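Local structure of OxsB protein (Bacillus megaterium, 5UL3) at residues R49-G54 and E113-P118; I392-A397 and A426-I431; F476-K481 and T550-M555; N692-M697 and S730-W735. The protein converts dAMP into an oxetane aldehyde by oxidative ring contraction in oxetanocin A biosynthesis, using cobalamin, a [4Fe-4S] cluster and S-adenosylmethionine. All coordinates share one frame; numbering follows the deposited sequence.

Interaction 1 (R49-G54 and E113-P118); sequences RILVSG and EHLELP
A small leucine cluster, L51 with L115 and L117, and a hydrogen bond from R49 pack edge strand 49-53 of the antiparallel N-terminal sheet against the end of helix 109-115. R49, L51 and S53 point to the helix side. L51 sends its CD2 branch forward, with CG anti to the backbone N (chi1 167°). L51 CD2 lies 3.8 Å from L115 CD2 and 4.1 Å from L117 CD1, and also comes within 3.4 Å of L115 O. A branched leucine suits position 51 because a single methyl meets both other leucines. S53 closes one end, its small OG 4.1 Å from L117 CD1.

At the other end R49 brings NH1 to L115 O at 3.3 Å. The oxygen lies in the guanidinium plane, but NH1 stands above the carbonyl plane and the N-H bends (139°), so the bond is modest. A long, extended arginine can thus reach the L115 carbonyl at the end of the helix while Y112 of the same helix binds its NE.

Strand 60-64 pairs with 49-53, and L115 also touches Y62. L84 of helix 83-88 meets L115 and L117, helix 28-39 packs on I50 and L51, and strand 119-124 of the next, mixed sheet follows.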
loop_
_atom_site.group_PDB
_atom_site.type_symbol
_atom_site.label_atom_id
_atom_site.label_comp_id
_atom_site.label_asym_id
_atom_site.label_seq_id
_atom_site.Cartn_x
_atom_site.Cartn_y
_atom_site.Cartn_z
ATOM N N ARG A 49 -2.074 -37.491 -18.401
ATOM C CA ARG A 49 -1.900 -36.421 -17.428
ATOM C C ARG A 49 -2.748 -35.227 -17.837
ATOM O O ARG A 49 -3.232 -35.138 -18.968
ATOM C CB ARG A 49 -0.421 -36.034 -17.266
ATOM C CG ARG A 49 0.222 -35.388 -18.475
ATOM C CD ARG A 49 1.698 -35.096 -18.201
ATOM N NE ARG A 49 2.193 -33.939 -18.947
ATOM C CZ ARG A 49 2.218 -32.690 -18.476
ATOM N NH1 ARG A 49 2.693 -31.707 -19.233
ATOM N NH2 ARG A 49 1.774 -32.418 -17.253
ATOM N N ILE A 50 -2.967 -34.326 -16.876
ATOM C CA ILE A 50 -3.713 -33.104 -17.128
ATOM C C ILE A 50 -2.896 -31.922 -16.623
ATOM O O ILE A 50 -2.009 -32.060 -15.779
ATOM C CB ILE A 50 -5.113 -33.088 -16.478
ATOM C CG1 ILE A 50 -5.007 -33.140 -14.959
ATOM C CG2 ILE A 50 -5.975 -34.227 -17.000
ATOM C CD1 ILE A 50 -6.161 -32.455 -14.280
ATOM N N LEU A 51 -3.220 -30.754 -17.169
ATOM C CA LEU A 51 -2.608 -29.480 -16.813
ATOM C C LEU A 51 -3.714 -28.437 -16.821
ATOM O O LEU A 51 -4.491 -28.373 -17.778
ATOM C CB LEU A 51 -1.507 -29.104 -17.821
ATOM C CG LEU A 51 -0.975 -27.662 -17.778
ATOM C CD1 LEU A 51 -0.269 -27.397 -16.478
ATOM C CD2 LEU A 51 -0.057 -27.392 -18.958
ATOM N N VAL A 52 -3.793 -27.617 -15.770
ATOM C CA VAL A 52 -4.662 -26.446 -15.765
ATOM C C VAL A 52 -3.756 -25.215 -15.802
ATOM O O VAL A 52 -2.775 -25.140 -15.051
ATOM C CB VAL A 52 -5.590 -26.404 -14.538
ATOM C CG1 VAL A 52 -6.359 -25.078 -14.497
ATOM C CG2 VAL A 52 -6.580 -27.567 -14.598
ATOM N N SER A 53 -4.077 -24.277 -16.675
ATOM C CA SER A 53 -3.377 -22.987 -16.689
ATOM C C SER A 53 -4.406 -21.923 -17.031
ATOM O O SER A 53 -5.605 -22.204 -17.119
ATOM C CB SER A 53 -2.199 -23.018 -17.676
ATOM O OG SER A 53 -1.403 -21.836 -17.536
ATOM N N GLY A 54 -3.946 -20.688 -17.271
ATOM C CA GLY A 54 -4.880 -19.587 -17.432
ATOM C C GLY A 54 -5.424 -19.196 -16.061
ATOM O O GLY A 54 -5.035 -19.749 -15.042
ATOM N N GLU A 113 5.931 -30.266 -25.538
ATOM C CA GLU A 113 7.007 -29.498 -24.929
ATOM C C GLU A 113 6.495 -28.166 -24.401
ATOM O O GLU A 113 6.905 -27.724 -23.322
ATOM C CB GLU A 113 8.135 -29.286 -25.947
ATOM C CG GLU A 113 8.682 -30.594 -26.532
ATOM C CD GLU A 113 9.486 -30.404 -27.826
ATOM O OE1 GLU A 113 10.132 -29.344 -27.996
ATOM O OE2 GLU A 113 9.466 -31.325 -28.677
ATOM N N HIS A 114 5.590 -27.510 -25.146
ATOM C CA HIS A 114 5.021 -26.255 -24.666
ATOM C C HIS A 114 4.226 -26.465 -23.384
ATOM O O HIS A 114 4.117 -25.544 -22.571
ATOM C CB HIS A 114 4.143 -25.609 -25.744
ATOM C CG HIS A 114 4.921 -25.042 -26.901
ATOM N ND1 HIS A 114 5.216 -23.700 -27.010
ATOM C CD2 HIS A 114 5.470 -25.637 -27.986
ATOM C CE1 HIS A 114 5.911 -23.491 -28.116
ATOM N NE2 HIS A 114 6.081 -24.650 -28.723
ATOM N N LEU A 115 3.685 -27.671 -23.171
ATOM C CA LEU A 115 2.866 -27.934 -21.995
ATOM C C LEU A 115 3.680 -28.349 -20.781
ATOM O O LEU A 115 3.104 -28.515 -19.702
ATOM C CB LEU A 115 1.830 -29.019 -22.291
ATOM C CG LEU A 115 0.773 -28.586 -23.300
ATOM C CD1 LEU A 115 -0.155 -29.762 -23.607
ATOM C CD2 LEU A 115 -0.000 -27.405 -22.717
ATOM N N GLU A 116 4.994 -28.532 -20.936
ATOM C CA GLU A 116 5.881 -28.823 -19.815
ATOM C C GLU A 116 6.302 -27.499 -19.177
ATOM O O GLU A 116 7.413 -27.004 -19.355
ATOM C CB GLU A 116 7.077 -29.645 -20.284
ATOM C CG GLU A 116 6.673 -31.026 -20.802
ATOM C CD GLU A 116 7.843 -31.993 -20.925
ATOM O OE1 GLU A 116 7.632 -33.211 -20.717
ATOM O OE2 GLU A 116 8.968 -31.542 -21.226
ATOM N N LEU A 117 5.355 -26.913 -18.445
ATOM C CA LEU A 117 5.578 -25.598 -17.853
ATOM C C LEU A 117 6.580 -25.688 -16.703
ATOM O O LEU A 117 6.520 -26.620 -15.888
ATOM C CB LEU A 117 4.256 -25.008 -17.348
ATOM C CG LEU A 117 3.150 -24.781 -18.380
ATOM C CD1 LEU A 117 1.980 -24.055 -17.722
ATOM C CD2 LEU A 117 3.680 -23.971 -19.540
ATOM N N PRO A 118 7.497 -24.730 -16.588
ATOM C CA PRO A 118 8.335 -24.658 -15.389
ATOM C C PRO A 118 7.492 -24.258 -14.194
ATOM O O PRO A 118 6.357 -23.790 -14.324
ATOM C CB PRO A 118 9.370 -23.581 -15.725
ATOM C CG PRO A 118 8.674 -22.704 -16.705
ATOM C CD PRO A 118 7.728 -23.591 -17.499
#

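Interaction 2 (I392-A397 and A426-I431); sequences IKFDFA and AGADRI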
loop_
_atom_site.group_PDB
_atom_site.type_symbol
_atom_site.label_atom_id
_atom_site.label_comp_id
_atom_site.label_asym_id
_atom_site.label_seq_id
_atom_site.Cartn_x
_atom_site.Cartn_y
_atom_site.Cartn_z
ATOM N N ILE A 392 -20.484 -1.296 -1.928
ATOM C CA ILE A 392 -19.156 -1.556 -1.390
ATOM C C ILE A 392 -18.618 -0.272 -0.776
ATOM O O ILE A 392 -19.171 0.809 -0.958
ATOM C CB ILE A 392 -18.170 -2.079 -2.455
ATOM C CG1 ILE A 392 -17.739 -0.941 -3.378
ATOM C CG2 ILE A 392 -18.775 -3.252 -3.250
ATOM C CD1 ILE A 392 -16.399 -1.210 -4.047
ATOM N N LYS A 393 -17.529 -0.410 -0.028
ATOM C CA LYS A 393 -16.738 0.736 0.394
ATOM C C LYS A 393 -15.314 0.579 -0.129
ATOM O O LYS A 393 -14.813 -0.543 -0.265
ATOM C CB LYS A 393 -16.757 0.874 1.910
ATOM C CG LYS A 393 -18.177 1.122 2.407
ATOM C CD LYS A 393 -18.219 1.657 3.812
ATOM C CE LYS A 393 -19.614 2.170 4.153
ATOM N NZ LYS A 393 -19.948 3.445 3.455
ATOM N N PHE A 394 -14.659 1.698 -0.450
ATOM C CA PHE A 394 -13.282 1.569 -0.902
ATOM C C PHE A 394 -12.476 2.791 -0.479
ATOM O O PHE A 394 -13.007 3.901 -0.367
ATOM C CB PHE A 394 -13.195 1.317 -2.428
ATOM C CG PHE A 394 -13.710 2.442 -3.308
ATOM C CD1 PHE A 394 -15.066 2.568 -3.577
ATOM C CD2 PHE A 394 -12.824 3.321 -3.934
ATOM C CE1 PHE A 394 -15.554 3.579 -4.422
ATOM C CE2 PHE A 394 -13.295 4.340 -4.788
ATOM C CZ PHE A 394 -14.665 4.460 -5.034
ATOM N N ASP A 395 -11.201 2.556 -0.189
ATOM C CA ASP A 395 -10.260 3.595 0.208
ATOM C C ASP A 395 -9.233 3.813 -0.902
ATOM O O ASP A 395 -8.841 2.864 -1.577
ATOM C CB ASP A 395 -9.519 3.198 1.486
ATOM C CG ASP A 395 -10.453 3.012 2.697
ATOM O OD1 ASP A 395 -11.680 3.240 2.591
ATOM O OD2 ASP A 395 -9.937 2.606 3.748
ATOM N N PHE A 396 -8.761 5.052 -1.061
ATOM C CA PHE A 396 -7.651 5.318 -1.976
ATOM C C PHE A 396 -6.950 6.594 -1.535
ATOM O O PHE A 396 -7.409 7.286 -0.629
ATOM C CB PHE A 396 -8.108 5.414 -3.435
ATOM C CG PHE A 396 -9.092 6.535 -3.723
ATOM C CD1 PHE A 396 -8.643 7.793 -4.085
ATOM C CD2 PHE A 396 -10.465 6.298 -3.707
ATOM C CE1 PHE A 396 -9.553 8.821 -4.385
ATOM C CE2 PHE A 396 -11.375 7.306 -4.018
ATOM C CZ PHE A 396 -10.920 8.565 -4.361
ATOM N N ALA A 397 -5.825 6.894 -2.188
ATOM C CA ALA A 397 -5.026 8.074 -1.886
ATOM C C ALA A 397 -5.075 9.058 -3.053
ATOM O O ALA A 397 -5.256 8.663 -4.206
ATOM C CB ALA A 397 -3.568 7.705 -1.610
ATOM N N ALA A 426 -20.331 6.003 -4.976
ATOM C CA ALA A 426 -19.987 4.610 -5.229
ATOM C C ALA A 426 -19.333 3.924 -4.034
ATOM O O ALA A 426 -19.037 2.728 -4.123
ATOM C CB ALA A 426 -19.063 4.514 -6.443
ATOM N N GLY A 427 -19.053 4.647 -2.950
ATOM C CA GLY A 427 -18.501 4.008 -1.773
ATOM C C GLY A 427 -17.146 4.469 -1.282
ATOM O O GLY A 427 -16.591 3.854 -0.362
ATOM N N ALA A 428 -16.595 5.538 -1.863
ATOM C CA ALA A 428 -15.346 6.090 -1.351
ATOM C C ALA A 428 -15.507 6.395 0.134
ATOM O O ALA A 428 -16.455 7.066 0.542
ATOM C CB ALA A 428 -14.963 7.354 -2.124
ATOM N N ASP A 429 -14.589 5.869 0.941
ATOM C CA ASP A 429 -14.763 5.852 2.392
ATOM C C ASP A 429 -13.658 6.628 3.094
ATOM O O ASP A 429 -13.803 7.833 3.320
ATOM C CB ASP A 429 -14.806 4.404 2.877
ATOM C CG ASP A 429 -15.109 4.291 4.359
ATOM O OD1 ASP A 429 -15.720 5.223 4.921
ATOM O OD2 ASP A 429 -14.700 3.286 4.955
ATOM N N ARG A 430 -12.561 5.959 3.468
ATOM C CA ARG A 430 -11.435 6.625 4.118
ATOM C C ARG A 430 -10.407 6.970 3.040
ATOM O O ARG A 430 -9.638 6.109 2.604
ATOM C CB ARG A 430 -10.838 5.756 5.218
ATOM C CG ARG A 430 -11.547 5.990 6.558
ATOM C CD ARG A 430 -11.058 5.088 7.667
ATOM N NE ARG A 430 -11.781 3.834 7.636
ATOM C CZ ARG A 430 -12.843 3.558 8.386
ATOM N NH1 ARG A 430 -13.435 2.381 8.259
ATOM N NH2 ARG A 430 -13.300 4.442 9.264
ATOM N N ILE A 431 -10.390 8.241 2.613
ATOM C CA ILE A 431 -9.483 8.709 1.561
ATOM C C ILE A 431 -8.298 9.416 2.214
ATOM O O ILE A 431 -8.468 10.213 3.157
ATOM C CB ILE A 431 -10.217 9.634 0.556
ATOM C CG1 ILE A 431 -11.015 8.867 -0.509
ATOM C CG2 ILE A 431 -9.238 10.518 -0.205
ATOM C CD1 ILE A 431 -11.384 7.430 -0.214
HETATM O O HOH W 1 -20.941 0.735 -3.954
#
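The rings of F394 and F396 both lean onto 426-431. A428 CA sits over the centre of one F394 face, 3.9 Å above it, while A426 O lies in the ring plane at the edge, 3.6 Å from F394 CE1. One F396 face receives I431, whose CG1 stands 3.9 Å from the centroid and slightly toward the rim, a CH-pi contact. F365 and W420 also meet the F396 ring, so aromatic side chains fill this part of the core. The small A428 CB touches both rings, at F394 CZ and F396 CE2.

The backbones are stitched by F394 N to G427 O (2.9 Å) and D429 N to F394 O (2.8 Å), a single bridge. G427, with phi 120°, closes helix 410-426 as a Schellman motif; lacking a side chain, it can press its CA to 3.4 Å from I392 O.

On the other side of strand 393-398, D395 OD1 accepts R430 N at 3.0 Å, met from above the carboxylate plane. The D395 and D429 side chains run side by side, with D395 OD1 and D429 OD2 3.8 Å apart; H357, bonded to D429 OD2, probably eases this repulsion.

Strand 393-398, helix 410-426 and the parallel strand 432-436 form a beta-alpha-beta crossover, the repeating element of the partial TIM barrel of radical SAM enzymes.

Interaction 3 (F476-K481 and T550-M555); sequences FDQLMK and TPYSRM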
loop_
_atom_site.group_PDB
_atom_site.type_symbol
_atom_site.label_atom_id
_atom_site.label_comp_id
_atom_site.label_asym_id
_atom_site.label_seq_id
_atom_site.Cartn_x
_atom_site.Cartn_y
_atom_site.Cartn_z
ATOM N N PHE A 476 8.204 18.295 10.782
ATOM C CA PHE A 476 9.619 18.639 10.860
ATOM C C PHE A 476 10.366 18.148 9.625
ATOM O O PHE A 476 10.152 17.024 9.165
ATOM C CB PHE A 476 10.243 18.014 12.110
ATOM C CG PHE A 476 9.581 18.426 13.403
ATOM C CD1 PHE A 476 9.843 19.674 13.964
ATOM C CD2 PHE A 476 8.736 17.557 14.077
ATOM C CE1 PHE A 476 9.260 20.054 15.159
ATOM C CE2 PHE A 476 8.139 17.936 15.282
ATOM C CZ PHE A 476 8.408 19.184 15.825
ATOM N N ASP A 477 11.252 18.986 9.078
ATOM C CA ASP A 477 12.171 18.490 8.060
ATOM C C ASP A 477 13.532 19.139 8.265
ATOM O O ASP A 477 13.633 20.257 8.778
ATOM C CB ASP A 477 11.666 18.712 6.623
ATOM C CG ASP A 477 11.697 20.172 6.186
ATOM O OD1 ASP A 477 10.957 20.983 6.772
ATOM O OD2 ASP A 477 12.419 20.488 5.203
ATOM N N GLN A 478 14.572 18.413 7.851
ATOM C CA GLN A 478 15.930 18.704 8.292
ATOM C C GLN A 478 16.471 20.005 7.714
ATOM O O GLN A 478 17.364 20.608 8.317
ATOM C CB GLN A 478 16.853 17.535 7.929
ATOM C CG GLN A 478 16.641 16.270 8.779
ATOM C CD GLN A 478 15.545 15.344 8.252
ATOM O OE1 GLN A 478 14.789 15.693 7.341
ATOM N NE2 GLN A 478 15.476 14.148 8.820
ATOM N N LEU A 479 15.948 20.467 6.583
ATOM C CA LEU A 479 16.454 21.698 5.990
ATOM C C LEU A 479 15.715 22.938 6.473
ATOM O O LEU A 479 16.031 24.041 6.013
ATOM C CB LEU A 479 16.388 21.613 4.458
ATOM C CG LEU A 479 17.222 20.463 3.887
ATOM C CD1 LEU A 479 17.174 20.409 2.363
ATOM C CD2 LEU A 479 18.663 20.576 4.380
ATOM N N MET A 480 14.764 22.793 7.396
ATOM C CA MET A 480 14.011 23.935 7.897
ATOM C C MET A 480 14.902 24.817 8.766
ATOM O O MET A 480 15.580 24.330 9.675
ATOM C CB MET A 480 12.808 23.473 8.723
ATOM C CG MET A 480 11.880 24.618 9.171
ATOM S SD MET A 480 10.649 24.044 10.368
ATOM C CE MET A 480 9.714 22.867 9.355
ATOM N N LYS A 481 14.867 26.116 8.502
ATOM C CA LYS A 481 15.642 27.101 9.247
ATOM C C LYS A 481 14.684 27.998 10.013
ATOM O O LYS A 481 13.798 28.619 9.413
ATOM C CB LYS A 481 16.526 27.922 8.306
ATOM C CG LYS A 481 17.687 27.128 7.734
ATOM C CD LYS A 481 18.656 28.004 6.951
ATOM C CE LYS A 481 19.878 27.198 6.540
ATOM N NZ LYS A 481 20.826 28.008 5.729
ATOM N N THR A 550 16.041 10.156 -3.398
ATOM C CA THR A 550 15.096 11.257 -3.391
ATOM C C THR A 550 15.782 12.575 -3.734
ATOM O O THR A 550 16.933 12.800 -3.353
ATOM C CB THR A 550 14.452 11.411 -2.013
ATOM O OG1 THR A 550 15.482 11.517 -1.015
ATOM C CG2 THR A 550 13.525 10.227 -1.720
ATOM N N PRO A 551 15.057 13.469 -4.412
ATOM C CA PRO A 551 15.533 14.856 -4.523
ATOM C C PRO A 551 15.878 15.471 -3.185
ATOM O O PRO A 551 16.845 16.238 -3.093
ATOM C CB PRO A 551 14.343 15.569 -5.188
ATOM C CG PRO A 551 13.680 14.515 -5.992
ATOM C CD PRO A 551 13.793 13.267 -5.134
ATOM N N TYR A 552 15.116 15.153 -2.134
ATOM C CA TYR A 552 15.405 15.746 -0.830
ATOM C C TYR A 552 16.763 15.298 -0.296
ATOM O O TYR A 552 17.488 16.097 0.310
ATOM C CB TYR A 552 14.296 15.414 0.171
ATOM C CG TYR A 552 14.266 16.342 1.378
ATOM C CD1 TYR A 552 15.045 16.079 2.501
ATOM C CD2 TYR A 552 13.456 17.476 1.392
ATOM C CE1 TYR A 552 15.027 16.920 3.615
ATOM C CE2 TYR A 552 13.436 18.328 2.494
ATOM C CZ TYR A 552 14.221 18.040 3.599
ATOM O OH TYR A 552 14.224 18.863 4.701
ATOM N N SER A 553 17.131 14.027 -0.496
ATOM C CA SER A 553 18.454 13.588 -0.056
ATOM C C SER A 553 19.544 14.352 -0.797
ATOM O O SER A 553 20.554 14.747 -0.200
ATOM C CB SER A 553 18.636 12.078 -0.245
ATOM O OG SER A 553 18.654 11.697 -1.617
ATOM N N ARG A 554 19.340 14.611 -2.085
ATOM C CA ARG A 554 20.337 15.382 -2.824
ATOM C C ARG A 554 20.348 16.848 -2.399
ATOM O O ARG A 554 21.413 17.479 -2.404
ATOM C CB ARG A 554 20.096 15.241 -4.324
ATOM C CG ARG A 554 20.164 13.786 -4.778
ATOM C CD ARG A 554 20.216 13.636 -6.289
ATOM N NE ARG A 554 18.976 14.042 -6.943
ATOM C CZ ARG A 554 17.918 13.252 -7.110
ATOM N NH1 ARG A 554 17.926 12.000 -6.656
ATOM N NH2 ARG A 554 16.843 13.717 -7.735
ATOM N N MET A 555 19.190 17.401 -2.018
ATOM C CA MET A 555 19.163 18.744 -1.437
ATOM C C MET A 555 19.965 18.792 -0.148
ATOM O O MET A 555 20.673 19.772 0.121
ATOM C CB MET A 555 17.720 19.182 -1.174
ATOM C CG MET A 555 16.888 19.359 -2.426
ATOM S SD MET A 555 15.098 19.268 -2.129
ATOM C CE MET A 555 14.841 20.539 -0.898
#
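Y552 OH is held by two groups of the loop 476-481: it donates a very short bond to D477 OD2 (2.5 Å) and accepts L479 N at 3.0 Å, nearly straight at 159°. A tyrosine hydroxyl, able to give and take at once, suits this place. D477 OD2 lies at the ring edge, in the plane of the tyrosine, though the carboxylate itself is turned 66° from the ring. The other oxygen, OD1, is engaged by R445 in a salt bridge and by Q442, so the carboxylate is held from both ends, and the arginine would tend to keep it negative.

The loop offers these groups together because D477 to M480 form a type I beta turn closed by M480 N to D477 O. Within it the Q478 chain bends at chi2 and its NE2 bonds M544 O. Its OE1 approaches Y552 CE1 but is buried without a partner.

Outward from the hydroxyl the contact becomes apolar. L479 CD1 stands 4.0 Å above one face of the Y552 ring, toward its rim, and touches M555 CB, one helical turn on, at 3.8 Å. Y552 reaches the loop with CG anti to its backbone N (chi1 -161°).

T550 starts helix 551-563 as its N-cap, OG1 accepting S553 N at 3.0 Å. The arrangement ties a capped helix to the loop after strand 470-473, the edge strand of the radical SAM barrel sheet. It lies beside the active site: the Q478 side chain is about 7 Å from that of E545, which binds S-adenosylmethionine.

Interaction 4 (N692-M697 and S730-W735); sequences NWQLIM and SDMGNW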
loop_
_atom_site.group_PDB
_atom_site.type_symbol
_atom_site.label_atom_id
_atom_site.label_comp_id
_atom_site.label_asym_id
_atom_site.label_seq_id
_atom_site.Cartn_x
_atom_site.Cartn_y
_atom_site.Cartn_z
ATOM N N ASN A 692 6.970 19.763 31.943
ATOM C CA ASN A 692 5.876 20.578 32.453
ATOM C C ASN A 692 4.585 20.274 31.710
ATOM O O ASN A 692 3.523 20.118 32.318
ATOM C CB ASN A 692 6.233 22.060 32.330
ATOM C CG ASN A 692 5.604 22.897 33.417
ATOM O OD1 ASN A 692 4.932 23.894 33.142
ATOM N ND2 ASN A 692 5.803 22.485 34.663
ATOM N N TRP A 693 4.660 20.195 30.380
ATOM C CA TRP A 693 3.476 19.880 29.595
ATOM C C TRP A 693 2.963 18.477 29.897
ATOM O O TRP A 693 1.755 18.232 29.840
ATOM C CB TRP A 693 3.796 20.018 28.108
ATOM C CG TRP A 693 2.579 20.082 27.271
ATOM C CD1 TRP A 693 2.055 19.079 26.488
ATOM C CD2 TRP A 693 1.702 21.199 27.134
ATOM N NE1 TRP A 693 0.912 19.525 25.864
ATOM C CE2 TRP A 693 0.678 20.822 26.239
ATOM C CE3 TRP A 693 1.688 22.491 27.674
ATOM C CZ2 TRP A 693 -0.350 21.684 25.884
ATOM C CZ3 TRP A 693 0.670 23.345 27.318
ATOM C CH2 TRP A 693 -0.337 22.943 26.426
ATOM N N GLN A 694 3.863 17.553 30.223
ATOM C CA GLN A 694 3.470 16.182 30.529
ATOM C C GLN A 694 2.507 16.109 31.710
ATOM O O GLN A 694 1.752 15.138 31.822
ATOM C CB GLN A 694 4.716 15.337 30.796
ATOM C CG GLN A 694 4.426 13.865 31.091
ATOM C CD GLN A 694 5.680 13.044 31.291
ATOM O OE1 GLN A 694 6.479 13.324 32.183
ATOM N NE2 GLN A 694 5.863 12.017 30.461
ATOM N N LEU A 695 2.504 17.121 32.585
ATOM C CA LEU A 695 1.515 17.167 33.659
ATOM C C LEU A 695 0.090 17.211 33.118
ATOM O O LEU A 695 -0.849 16.787 33.802
ATOM C CB LEU A 695 1.778 18.382 34.556
ATOM C CG LEU A 695 3.122 18.366 35.282
ATOM C CD1 LEU A 695 3.349 19.725 35.945
ATOM C CD2 LEU A 695 3.147 17.247 36.325
ATOM N N ILE A 696 -0.102 17.714 31.896
ATOM C CA ILE A 696 -1.440 17.689 31.313
ATOM C C ILE A 696 -1.792 16.279 30.863
ATOM O O ILE A 696 -2.930 15.829 31.027
ATOM C CB ILE A 696 -1.555 18.691 30.152
ATOM C CG1 ILE A 696 -1.105 20.080 30.607
ATOM C CG2 ILE A 696 -2.989 18.745 29.656
ATOM C CD1 ILE A 696 -0.957 21.034 29.466
ATOM N N MET A 697 -0.825 15.557 30.296
ATOM C CA MET A 697 -1.064 14.152 29.978
ATOM C C MET A 697 -1.361 13.349 31.240
ATOM O O MET A 697 -2.196 12.436 31.223
ATOM C CB MET A 697 0.138 13.564 29.241
ATOM C CG MET A 697 -0.086 12.164 28.713
ATOM S SD MET A 697 -1.242 12.162 27.318
ATOM C CE MET A 697 -1.413 10.390 27.164
ATOM N N SER A 730 4.947 6.064 37.037
ATOM C CA SER A 730 6.269 5.943 37.639
ATOM C C SER A 730 7.369 6.489 36.736
ATOM O O SER A 730 8.445 6.832 37.234
ATOM C CB SER A 730 6.564 4.484 37.991
ATOM O OG SER A 730 7.334 3.869 36.980
ATOM N N ASP A 731 7.129 6.582 35.429
ATOM C CA ASP A 731 8.132 7.084 34.495
ATOM C C ASP A 731 8.021 8.576 34.225
ATOM O O ASP A 731 8.761 9.082 33.372
ATOM C CB ASP A 731 8.041 6.331 33.162
ATOM C CG ASP A 731 8.502 4.898 33.275
ATOM O OD1 ASP A 731 9.242 4.594 34.233
ATOM O OD2 ASP A 731 8.130 4.073 32.418
ATOM N N MET A 732 7.131 9.293 34.911
ATOM C CA MET A 732 6.934 10.710 34.613
ATOM C C MET A 732 8.235 11.490 34.747
ATOM O O MET A 732 8.998 11.299 35.698
ATOM C CB MET A 732 5.892 11.322 35.542
ATOM C CG MET A 732 4.477 10.910 35.237
ATOM S SD MET A 732 3.282 11.799 36.228
ATOM C CE MET A 732 3.619 13.493 35.782
ATOM N N GLY A 733 8.475 12.392 33.796
ATOM C CA GLY A 733 9.667 13.222 33.800
ATOM C C GLY A 733 10.957 12.506 33.475
ATOM O O GLY A 733 12.003 13.163 33.385
ATOM N N ASN A 734 10.927 11.186 33.321
ATOM C CA ASN A 734 12.051 10.408 32.819
ATOM C C ASN A 734 11.994 10.372 31.296
ATOM O O ASN A 734 10.943 10.071 30.716
ATOM C CB ASN A 734 11.998 8.989 33.385
ATOM C CG ASN A 734 13.171 8.671 34.282
ATOM O OD1 ASN A 734 14.070 9.491 34.463
ATOM N ND2 ASN A 734 13.169 7.469 34.852
ATOM N N TRP A 735 13.112 10.682 30.647
ATOM C CA TRP A 735 13.152 10.740 29.195
ATOM C C TRP A 735 14.320 9.908 28.667
ATOM O O TRP A 735 15.378 9.824 29.297
ATOM C CB TRP A 735 13.241 12.197 28.703
ATOM C CG TRP A 735 12.069 13.064 29.138
ATOM C CD1 TRP A 735 12.069 14.011 30.125
ATOM C CD2 TRP A 735 10.734 13.051 28.600
ATOM N NE1 TRP A 735 10.823 14.594 30.227
ATOM C CE2 TRP A 735 9.986 14.017 29.307
ATOM C CE3 TRP A 735 10.101 12.311 27.591
ATOM C CZ2 TRP A 735 8.636 14.264 29.039
ATOM C CZ3 TRP A 735 8.762 12.563 27.323
ATOM C CH2 TRP A 735 8.042 13.524 28.049
HETATM O O HOH W 2 8.106 10.069 30.769
#
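The amide of Q694 is held at both ends, at OE1 directly and at NE2 through a water. Q694 OE1 takes G733 N at 2.7 Å, with the donor in the carbonyl plane and the N-H fairly straight (154°). Q694 NE2 donates to a water at 3.0 Å, and the water donates hydrogen bonds to D731 O (2.9 Å) and N734 O (2.8 Å). Acceptor and donor side by side make glutamine apt here, and the two bonds fix the rotation of the amide. CG anti to the backbone N (chi1 -178°) and an extended chain carry the group straight out from the helix.

D731 to N734 form a type II beta turn, in which G733 takes the positive-phi position that a glycine adopts easily. Beside the turn, the W735 indole comes at Q694 from the opposite direction, its plane only 15° from that of the amide; W735 CH2 lies 3.6 Å from Q694 NE2, in an oblique approach. M732 CE meets L695 CD2 at 3.8 Å, the flexible thioether bending to reach the leucine.

Helix 683-709 carries Q694 in the C-terminal helix bundle, and W735 is also bound to it through T691. W735 further packs on M599 and S603 of helix 588-617, while W693 touches helices 620-648 and 652-664.

In the fold
The four contacts follow one another along the chain and none touches another. Interaction 1 lies at the N-terminal end, its centre about 66 Å from that of interaction 4 in the C-terminal helix bundle, on the opposite side of the chain's centre; both are far from the annotated sites. Interactions 2 and 3 lie nearest the cofactors, with about 17 Å between their own nearest atoms. In interaction 2 the F396 side chain is about 9 Å from cobalamin and 11 Å from the iron-sulfur cluster. In interaction 3 the Y552 side chain is about 11 Å from the cluster. Interaction 3 also approaches interaction 4 to about 12 Å between nearest atoms, probably where barrel and bundle adjoin.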